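Local coordinates for oxidoreductase, NAD-binding/iron-sulfur cluster-binding protein (Nitratireductor pacificus pht-3B, PDB 6ZXU), which is a catabolic reductive dehalogenase that carries cobalamin and two [4Fe-4S] clusters and probably uses them to remove halogen from organohalide substrates, at residues V311-D316 against M404-D409; R320-D325 against T690-V695; S482-N487 against S516-T521. All coordinates share one frame; numbering follows the deposited sequence. Where two conformers were deposited one is given.

Contact 1. Residues V311-D316 against M404-D409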
loop_
_atom_site.group_PDB
_atom_site.type_symbol
_atom_site.label_atom_id
_atom_site.label_comp_id
_atom_site.label_asym_id
_atom_site.label_seq_id
_atom_site.Cartn_x
_atom_site.Cartn_y
_atom_site.Cartn_z
ATOM N N VAL A 311 -21.652 -5.144 -13.359
ATOM C CA VAL A 311 -20.702 -5.585 -14.379
ATOM C C VAL A 311 -20.208 -6.983 -13.986
ATOM O O VAL A 311 -19.972 -7.251 -12.759
ATOM C CB VAL A 311 -19.463 -4.598 -14.406
ATOM C CG1 VAL A 311 -18.547 -4.955 -15.531
ATOM C CG2 VAL A 311 -19.988 -3.167 -14.553
ATOM N N ALA A 312 -20.121 -7.888 -14.932
ATOM C CA ALA A 312 -19.515 -9.177 -14.669
ATOM C C ALA A 312 -18.020 -8.982 -14.192
ATOM O O ALA A 312 -17.324 -8.114 -14.716
ATOM C CB ALA A 312 -19.550 -10.047 -15.937
ATOM N N LYS A 313 -17.551 -9.763 -13.227
ATOM C CA LYS A 313 -16.102 -9.815 -12.931
ATOM C C LYS A 313 -15.277 -10.132 -14.189
ATOM O O LYS A 313 -14.174 -9.702 -14.330
ATOM C CB LYS A 313 -15.745 -10.868 -11.879
ATOM C CG LYS A 313 -15.684 -10.335 -10.516
ATOM C CD LYS A 313 -15.114 -11.259 -9.482
ATOM C CE LYS A 313 -13.608 -11.229 -9.570
ATOM N NZ LYS A 313 -13.134 -11.970 -8.339
ATOM N N ARG A 314 -15.859 -10.892 -15.082
ATOM C CA ARG A 314 -15.256 -11.231 -16.335
ATOM C C ARG A 314 -14.982 -10.007 -17.224
ATOM O O ARG A 314 -14.187 -10.091 -18.193
ATOM C CB ARG A 314 -16.144 -12.268 -17.056
ATOM C CG ARG A 314 -15.721 -12.683 -18.479
ATOM C CD ARG A 314 -14.350 -13.392 -18.566
ATOM N NE ARG A 314 -14.144 -13.785 -19.942
ATOM C CZ ARG A 314 -13.787 -12.958 -20.921
ATOM N NH1 ARG A 314 -13.483 -11.730 -20.637
ATOM N NH2 ARG A 314 -13.657 -13.352 -22.160
ATOM N N GLY A 315 -15.571 -8.852 -16.902
ATOM C CA GLY A 315 -15.303 -7.613 -17.607
ATOM C C GLY A 315 -14.158 -6.751 -17.104
ATOM O O GLY A 315 -13.795 -5.788 -17.791
ATOM N N ASP A 316 -13.636 -7.039 -15.914
ATOM C CA ASP A 316 -12.366 -6.493 -15.409
ATOM C C ASP A 316 -11.361 -6.725 -16.569
ATOM O O ASP A 316 -11.241 -7.836 -17.037
ATOM C CB ASP A 316 -12.059 -7.263 -14.124
ATOM C CG ASP A 316 -10.542 -7.282 -13.678
ATOM O OD1 ASP A 316 -9.642 -7.186 -14.519
ATOM O OD2 ASP A 316 -10.299 -7.492 -12.415
ATOM N N MET A 404 -22.357 -1.766 -6.059
ATOM C CA MET A 404 -20.880 -1.798 -5.813
ATOM C C MET A 404 -20.325 -3.263 -5.907
ATOM O O MET A 404 -19.129 -3.459 -6.040
ATOM C CB MET A 404 -20.551 -1.257 -4.437
ATOM C CG MET A 404 -20.903 0.216 -4.233
ATOM S SD MET A 404 -20.538 0.674 -2.544
ATOM C CE MET A 404 -20.895 2.425 -2.567
ATOM N N TYR A 405 -21.212 -4.270 -5.872
ATOM C CA TYR A 405 -20.829 -5.643 -6.072
ATOM C C TYR A 405 -20.820 -5.963 -7.540
ATOM O O TYR A 405 -21.666 -5.487 -8.302
ATOM C CB TYR A 405 -21.777 -6.595 -5.331
ATOM C CG TYR A 405 -21.766 -6.523 -3.823
ATOM C CD1 TYR A 405 -22.391 -5.489 -3.151
ATOM C CD2 TYR A 405 -21.171 -7.504 -3.080
ATOM C CE1 TYR A 405 -22.411 -5.444 -1.770
ATOM C CE2 TYR A 405 -21.196 -7.485 -1.693
ATOM C CZ TYR A 405 -21.819 -6.489 -1.038
ATOM O OH TYR A 405 -21.853 -6.479 0.312
ATOM N N TYR A 406 -19.893 -6.791 -7.966
ATOM C CA TYR A 406 -19.925 -7.340 -9.312
ATOM C C TYR A 406 -21.195 -8.167 -9.540
ATOM O O TYR A 406 -21.808 -8.668 -8.609
ATOM C CB TYR A 406 -18.734 -8.238 -9.571
ATOM C CG TYR A 406 -17.394 -7.543 -9.660
ATOM C CD1 TYR A 406 -17.054 -6.832 -10.788
ATOM C CD2 TYR A 406 -16.447 -7.689 -8.640
ATOM C CE1 TYR A 406 -15.820 -6.190 -10.839
ATOM C CE2 TYR A 406 -15.234 -7.079 -8.692
ATOM C CZ TYR A 406 -14.928 -6.343 -9.787
ATOM O OH TYR A 406 -13.668 -5.767 -9.890
ATOM N N ALA A 407 -21.609 -8.267 -10.775
ATOM C CA ALA A 407 -22.843 -9.023 -11.117
ATOM C C ALA A 407 -22.695 -10.531 -10.973
ATOM O O ALA A 407 -23.606 -11.227 -10.501
ATOM C CB ALA A 407 -23.288 -8.666 -12.510
ATOM N N SER A 408 -21.529 -11.038 -11.337
ATOM C CA SER A 408 -21.269 -12.487 -11.413
ATOM C C SER A 408 -19.757 -12.735 -11.326
ATOM O O SER A 408 -18.955 -11.823 -11.644
ATOM C CB SER A 408 -21.813 -13.048 -12.727
ATOM O OG SER A 408 -21.273 -12.405 -13.889
ATOM N N ASP A 409 -19.369 -13.918 -10.875
ATOM C CA ASP A 409 -17.945 -14.286 -10.822
ATOM C C ASP A 409 -17.478 -14.727 -12.212
ATOM O O ASP A 409 -18.275 -15.073 -13.109
ATOM C CB ASP A 409 -17.673 -15.350 -9.747
ATOM C CG ASP A 409 -18.037 -16.772 -10.229
ATOM O OD1 ASP A 409 -19.254 -17.096 -10.301
ATOM O OD2 ASP A 409 -17.112 -17.574 -10.545
HETATM O O HOH W 1 -20.804 -4.364 -10.457
HETATM O O HOH W 2 -11.413 -7.708 -9.440
#
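V311 and A407 are joined backbone to backbone, A407 N giving a nearly straight hydrogen bond to V311 O (2.8 Å) from above the carbonyl plane, and two residues further on K313 N returns one to S408 O (3.0 Å), close to the line of the C=O bond. Between these bonds the chains come within 4.9 Å, measured from A312 CA to A407 CA. The side chains meet mainly at K313 and Y406. K313 CG lies over one face of the phenol ring, 3.5 Å from its centroid and displaced toward the CG–CD2 rim, a CH-pi contact in which the two side chains cross at about a right angle. The lysine chain then bends at chi3 (80°), which turns NZ off the ring to a hydrogen bond with S482 O. V311 O sits at the ring edge near its plane, so this carbonyl both accepts from A407 N and borders the phenol. A312 CB also rests against S408 OG at 3.6 Å, while that hydroxyl is hydrogen-bonded to G689 N. Two waters extend the junction: one accepts from V311 N and donates to Y405 O, the other donates both to D316 OD2 and to Y406 OH (3.0 Å). D316 occupies the N-cap position of helix 317-323, its OD1 taking the N-H of K319. With one face under the lysine methylene and its hydroxyl hydrogen-bonded to the cofactor, Y406 is held as part of the wall of the cobalamin pocket, which D316 also lines.

Contact 2. Residues R320-D325 against T690-V695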
loop_
_atom_site.group_PDB
_atom_site.type_symbol
_atom_site.label_atom_id
_atom_site.label_comp_id
_atom_site.label_asym_id
_atom_site.label_seq_id
_atom_site.Cartn_x
_atom_site.Cartn_y
_atom_site.Cartn_z
ATOM N N ARG A 320 -10.172 -9.943 -18.932
ATOM C CA ARG A 320 -10.285 -9.947 -20.364
ATOM C C ARG A 320 -9.005 -10.334 -21.042
ATOM O O ARG A 320 -8.981 -11.133 -21.982
ATOM C CB ARG A 320 -10.792 -8.625 -20.892
ATOM C CG ARG A 320 -12.170 -8.242 -20.368
ATOM C CD ARG A 320 -12.885 -7.210 -21.243
ATOM N NE ARG A 320 -13.335 -7.732 -22.536
ATOM C CZ ARG A 320 -14.177 -7.128 -23.365
ATOM N NH1 ARG A 320 -14.726 -5.955 -23.052
ATOM N NH2 ARG A 320 -14.408 -7.654 -24.528
ATOM N N ALA A 321 -7.879 -9.805 -20.535
ATOM C CA ALA A 321 -6.567 -10.166 -21.057
ATOM C C ALA A 321 -6.272 -11.650 -20.875
ATOM O O ALA A 321 -5.865 -12.295 -21.800
ATOM C CB ALA A 321 -5.485 -9.297 -20.372
ATOM N N GLU A 322 -6.517 -12.176 -19.664
ATOM C CA GLU A 322 -6.332 -13.548 -19.350
ATOM C C GLU A 322 -7.150 -14.448 -20.290
ATOM O O GLU A 322 -6.686 -15.500 -20.673
ATOM C CB GLU A 322 -6.805 -13.816 -17.932
ATOM C CG GLU A 322 -6.584 -15.240 -17.553
ATOM C CD GLU A 322 -6.840 -15.515 -16.089
ATOM O OE1 GLU A 322 -7.142 -14.552 -15.267
ATOM O OE2 GLU A 322 -6.784 -16.754 -15.763
ATOM N N ALA A 323 -8.385 -14.056 -20.615
ATOM C CA ALA A 323 -9.276 -14.857 -21.442
ATOM C C ALA A 323 -8.891 -14.832 -22.927
ATOM O O ALA A 323 -9.369 -15.662 -23.666
ATOM C CB ALA A 323 -10.703 -14.394 -21.321
ATOM N N GLY A 324 -8.083 -13.859 -23.351
ATOM C CA GLY A 324 -7.692 -13.689 -24.741
ATOM C C GLY A 324 -8.358 -12.554 -25.452
ATOM O O GLY A 324 -8.051 -12.329 -26.625
ATOM N N ASP A 325 -9.257 -11.807 -24.798
ATOM C CA ASP A 325 -9.981 -10.690 -25.451
ATOM C C ASP A 325 -9.096 -9.616 -26.023
ATOM O O ASP A 325 -9.499 -8.883 -26.890
ATOM C CB ASP A 325 -10.923 -10.003 -24.446
ATOM C CG ASP A 325 -11.966 -10.918 -23.808
ATOM O OD1 ASP A 325 -12.035 -12.137 -24.122
ATOM O OD2 ASP A 325 -12.789 -10.392 -22.959
ATOM N N THR A 690 -20.736 -14.669 -18.029
ATOM C CA THR A 690 -19.658 -15.071 -18.889
ATOM C C THR A 690 -18.456 -15.469 -18.026
ATOM O O THR A 690 -18.136 -14.806 -17.042
ATOM C CB THR A 690 -19.268 -13.960 -19.853
ATOM O OG1 THR A 690 -20.457 -13.425 -20.500
ATOM C CG2 THR A 690 -18.329 -14.472 -20.883
ATOM N N THR A 691 -17.777 -16.539 -18.430
ATOM C CA THR A 691 -16.589 -17.019 -17.695
ATOM C C THR A 691 -15.310 -16.870 -18.507
ATOM O O THR A 691 -15.312 -16.412 -19.655
ATOM C CB THR A 691 -16.749 -18.490 -17.310
ATOM O OG1 THR A 691 -16.635 -19.287 -18.496
ATOM C CG2 THR A 691 -18.070 -18.682 -16.610
ATOM N N LEU A 692 -14.198 -17.143 -17.865
ATOM C CA LEU A 692 -12.877 -17.122 -18.519
ATOM C C LEU A 692 -12.739 -18.128 -19.660
ATOM O O LEU A 692 -11.884 -17.930 -20.543
ATOM C CB LEU A 692 -11.788 -17.427 -17.481
ATOM C CG LEU A 692 -11.482 -16.324 -16.485
ATOM C CD1 LEU A 692 -10.629 -16.806 -15.316
ATOM C CD2 LEU A 692 -10.798 -15.135 -17.221
ATOM N N ASP A 693 -13.606 -19.137 -19.693
ATOM C CA ASP A 693 -13.599 -20.106 -20.813
ATOM C C ASP A 693 -14.071 -19.538 -22.111
ATOM O O ASP A 693 -13.813 -20.119 -23.142
ATOM C CB ASP A 693 -14.443 -21.329 -20.490
ATOM N N ALA A 694 -14.820 -18.428 -22.105
ATOM C CA ALA A 694 -15.237 -17.813 -23.359
ATOM C C ALA A 694 -14.285 -16.686 -23.721
ATOM O O ALA A 694 -13.655 -16.094 -22.854
ATOM C CB ALA A 694 -16.617 -17.225 -23.207
ATOM N N VAL A 695 -14.253 -16.326 -25.008
ATOM C CA VAL A 695 -13.472 -15.238 -25.519
ATOM C C VAL A 695 -14.378 -14.214 -26.180
ATOM O O VAL A 695 -15.281 -14.577 -26.926
ATOM C CB VAL A 695 -12.448 -15.731 -26.561
ATOM C CG1 VAL A 695 -11.568 -14.565 -26.977
ATOM C CG2 VAL A 695 -11.528 -16.762 -25.937
HETATM O O HOH W 3 -10.488 -17.913 -22.996
#
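Apolar contacts join A323 and L692, whose CB and CD2 lie 4.2 Å apart; the methyl of A323 also faces two carbonyls, L692 O and A694 O (3.7 Å to the latter). L692 reaches on to E322, its CD1 lying 3.9 Å from OE2, the two side chains crossing at about a right angle. V695 lies against the end of helix 317-323: with CG1 anti to its backbone N (chi1 -175°), that methyl meets G324 C and D325 OD1, while CG2 approaches A323 O at 3.3 Å. The polar link is a water that donates to both A323 O (2.6 Å) and L692 O. Within 320-325, G324 has positive phi (105°) and closes a Schellman motif, and the chain then brings D325 back to R320, where NE and OD2 form a 2.7 Å salt bridge using the anti lone pair of the carboxylate. Facing the helix end, T691 to A694 form a type I beta turn, begun by an ST turn at T691. No hydrogen bond passes directly between the two segments; apolar contacts and one shared water join them, while L696, next along the chain, is hydrogen-bonded to R320 and D325. Two arginines, R320 and R314, would be expected to offset the charge of the buried D325 carboxylate.

Contact 3. Residues S482-N487 against S516-T521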
loop_
_atom_site.group_PDB
_atom_site.type_symbol
_atom_site.label_atom_id
_atom_site.label_comp_id
_atom_site.label_asym_id
_atom_site.label_seq_id
_atom_site.Cartn_x
_atom_site.Cartn_y
_atom_site.Cartn_z
ATOM N N SER A 482 -11.644 -10.056 -5.258
ATOM C CA SER A 482 -12.666 -9.115 -4.772
ATOM C C SER A 482 -13.992 -9.460 -5.382
ATOM O O SER A 482 -14.074 -9.768 -6.593
ATOM C CB SER A 482 -12.362 -7.656 -5.171
ATOM O OG SER A 482 -11.265 -7.118 -4.479
ATOM N N GLU A 483 -15.044 -9.253 -4.620
ATOM C CA GLU A 483 -16.393 -9.264 -5.167
ATOM C C GLU A 483 -17.052 -7.876 -5.271
ATOM O O GLU A 483 -18.198 -7.769 -5.652
ATOM C CB GLU A 483 -17.217 -10.274 -4.398
ATOM C CG GLU A 483 -16.714 -11.656 -4.782
ATOM C CD GLU A 483 -17.451 -12.843 -4.126
ATOM O OE1 GLU A 483 -18.172 -12.676 -3.145
ATOM O OE2 GLU A 483 -17.248 -13.963 -4.616
ATOM N N VAL A 484 -16.326 -6.801 -4.862
ATOM C CA VAL A 484 -16.811 -5.442 -4.950
ATOM C C VAL A 484 -15.807 -4.628 -5.773
ATOM O O VAL A 484 -14.638 -4.950 -5.801
ATOM C CB VAL A 484 -17.028 -4.762 -3.603
ATOM C CG1 VAL A 484 -17.987 -5.568 -2.769
ATOM C CG2 VAL A 484 -15.747 -4.524 -2.837
ATOM N N ILE A 485 -16.317 -3.621 -6.468
ATOM C CA ILE A 485 -15.486 -2.614 -7.109
ATOM C C ILE A 485 -15.112 -1.571 -6.078
ATOM O O ILE A 485 -15.992 -0.944 -5.453
ATOM C CB ILE A 485 -16.205 -2.009 -8.272
ATOM C CG1 ILE A 485 -16.709 -3.146 -9.156
ATOM C CG2 ILE A 485 -15.301 -1.033 -9.004
ATOM C CD1 ILE A 485 -17.857 -2.723 -10.051
ATOM N N HIS A 486 -13.825 -1.334 -5.873
ATOM C CA HIS A 486 -13.405 -0.488 -4.784
ATOM C C HIS A 486 -13.724 0.965 -5.013
ATOM O O HIS A 486 -14.067 1.657 -4.076
ATOM C CB HIS A 486 -11.915 -0.598 -4.512
ATOM C CG HIS A 486 -11.491 -1.943 -4.004
ATOM N ND1 HIS A 486 -10.378 -2.114 -3.225
ATOM C CD2 HIS A 486 -12.026 -3.161 -4.157
ATOM C CE1 HIS A 486 -10.232 -3.397 -2.931
ATOM N NE2 HIS A 486 -11.190 -4.060 -3.526
ATOM N N ASN A 487 -13.612 1.431 -6.232
ATOM C CA ASN A 487 -13.748 2.867 -6.472
ATOM C C ASN A 487 -14.942 3.537 -5.841
ATOM O O ASN A 487 -14.782 4.573 -5.183
ATOM C CB ASN A 487 -13.713 3.152 -7.966
ATOM C CG ASN A 487 -12.411 2.662 -8.573
ATOM O OD1 ASN A 487 -12.080 1.485 -8.455
ATOM N ND2 ASN A 487 -11.736 3.520 -9.240
ATOM N N SER A 516 -6.221 0.694 -2.281
ATOM C CA SER A 516 -7.292 0.479 -1.343
ATOM C C SER A 516 -7.384 -1.018 -1.098
ATOM O O SER A 516 -7.055 -1.839 -1.921
ATOM C CB SER A 516 -8.624 0.992 -1.891
ATOM O OG SER A 516 -8.902 0.386 -3.129
ATOM N N ILE A 517 -7.882 -1.332 0.083
ATOM C CA ILE A 517 -8.451 -2.639 0.413
ATOM C C ILE A 517 -9.839 -2.348 1.001
ATOM O O ILE A 517 -10.061 -1.341 1.667
ATOM C CB ILE A 517 -7.507 -3.391 1.399
ATOM C CG1 ILE A 517 -7.957 -4.830 1.683
ATOM C CG2 ILE A 517 -7.380 -2.634 2.723
ATOM C CD1 ILE A 517 -7.747 -5.787 0.609
ATOM N N VAL A 518 -10.765 -3.220 0.720
ATOM C CA VAL A 518 -12.125 -3.175 1.240
ATOM C C VAL A 518 -12.447 -4.487 1.936
ATOM O O VAL A 518 -12.050 -5.560 1.496
ATOM C CB VAL A 518 -13.156 -2.934 0.132
ATOM C CG1 VAL A 518 -14.536 -2.893 0.704
ATOM C CG2 VAL A 518 -12.889 -1.665 -0.598
ATOM N N PHE A 519 -13.048 -4.407 3.131
ATOM C CA PHE A 519 -13.782 -5.550 3.620
ATOM C C PHE A 519 -15.189 -5.151 3.902
ATOM O O PHE A 519 -15.445 -4.064 4.408
ATOM C CB PHE A 519 -13.167 -6.289 4.829
ATOM C CG PHE A 519 -13.297 -5.595 6.112
ATOM C CD1 PHE A 519 -12.288 -4.720 6.552
ATOM C CD2 PHE A 519 -14.341 -5.908 6.983
ATOM C CE1 PHE A 519 -12.379 -4.103 7.774
ATOM C CE2 PHE A 519 -14.437 -5.256 8.208
ATOM C CZ PHE A 519 -13.471 -4.360 8.591
ATOM N N THR A 520 -16.098 -6.038 3.508
ATOM C CA THR A 520 -17.524 -5.836 3.773
ATOM C C THR A 520 -17.908 -6.544 5.066
ATOM O O THR A 520 -17.269 -7.516 5.456
ATOM C CB THR A 520 -18.364 -6.288 2.610
ATOM O OG1 THR A 520 -18.046 -7.631 2.238
ATOM C CG2 THR A 520 -18.092 -5.344 1.383
ATOM N N THR A 521 -18.939 -6.041 5.715
ATOM C CA THR A 521 -19.395 -6.591 6.959
ATOM C C THR A 521 -20.833 -6.227 7.243
ATOM O O THR A 521 -21.354 -5.264 6.733
ATOM C CB THR A 521 -18.475 -6.165 8.119
ATOM O OG1 THR A 521 -18.818 -6.849 9.344
ATOM C CG2 THR A 521 -18.414 -4.679 8.354
#
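H486, V518 and V484 bury the most surface here. The imidazole of H486 is fixed from several directions: ND1 and S516 OG share a 2.9 Å hydrogen bond at the ring edge, and on the other nitrogen NE2 donates to S482 OG (3.2 Å), which lies 20° out of the ring plane. Two hydroxyls thus hold the ring's rotation, and S482 OG is itself hydrogen-bonded to S478 O. V518 covers one face of the imidazole, CG2 lying over its centre at 3.7 Å from the centroid, a CH-pi contact. The valine's other methyl serves V484: with CG1 anti to the backbone N (chi1 -180°), it meets V484 CG2 at 4.1 Å. V484 CG1 extends the apolar patch to T520 CG2, while T520 OG1 is hydrogen-bonded to H420 ND1 and H477 NE2. Backbone atoms of both segments also hold cobalamin: S516 O and H486 N are hydrogen-bonded to it, and V484 O weakly so. Strand 514-521, an inner strand of an antiparallel sheet, runs between strands 422-429 and 474-477; its alternate residues S516, V518 and T520 point toward the loop that leads into helix 486-492, whereas I517 and F519 pack on helix 445-469 across the other face.

How the contacts relate
Contacts 1 and 3 build adjoining parts of the cobalamin pocket, their centres 12 Å apart. Besides the lysine link from K313 to S482, they are stitched by a probable hydrogen bond between M404 O and I485 N (2.8 Å) and by packing of Y406 CE1 on I485 CG1. Contact 2 also adjoins contact 1, centre to centre 13 Å, and is tied to it through R314, whose NH1 makes a salt bridge with D325 OD2 at 2.8 Å and whose NH2 probably hydrogen-bonds to A694 O. Contacts 2 and 3 do not touch, their nearest atoms being about 12 Å apart. Contact 2 thus stands behind the pocket, with the D325 side chain about 10 Å from cobalamin.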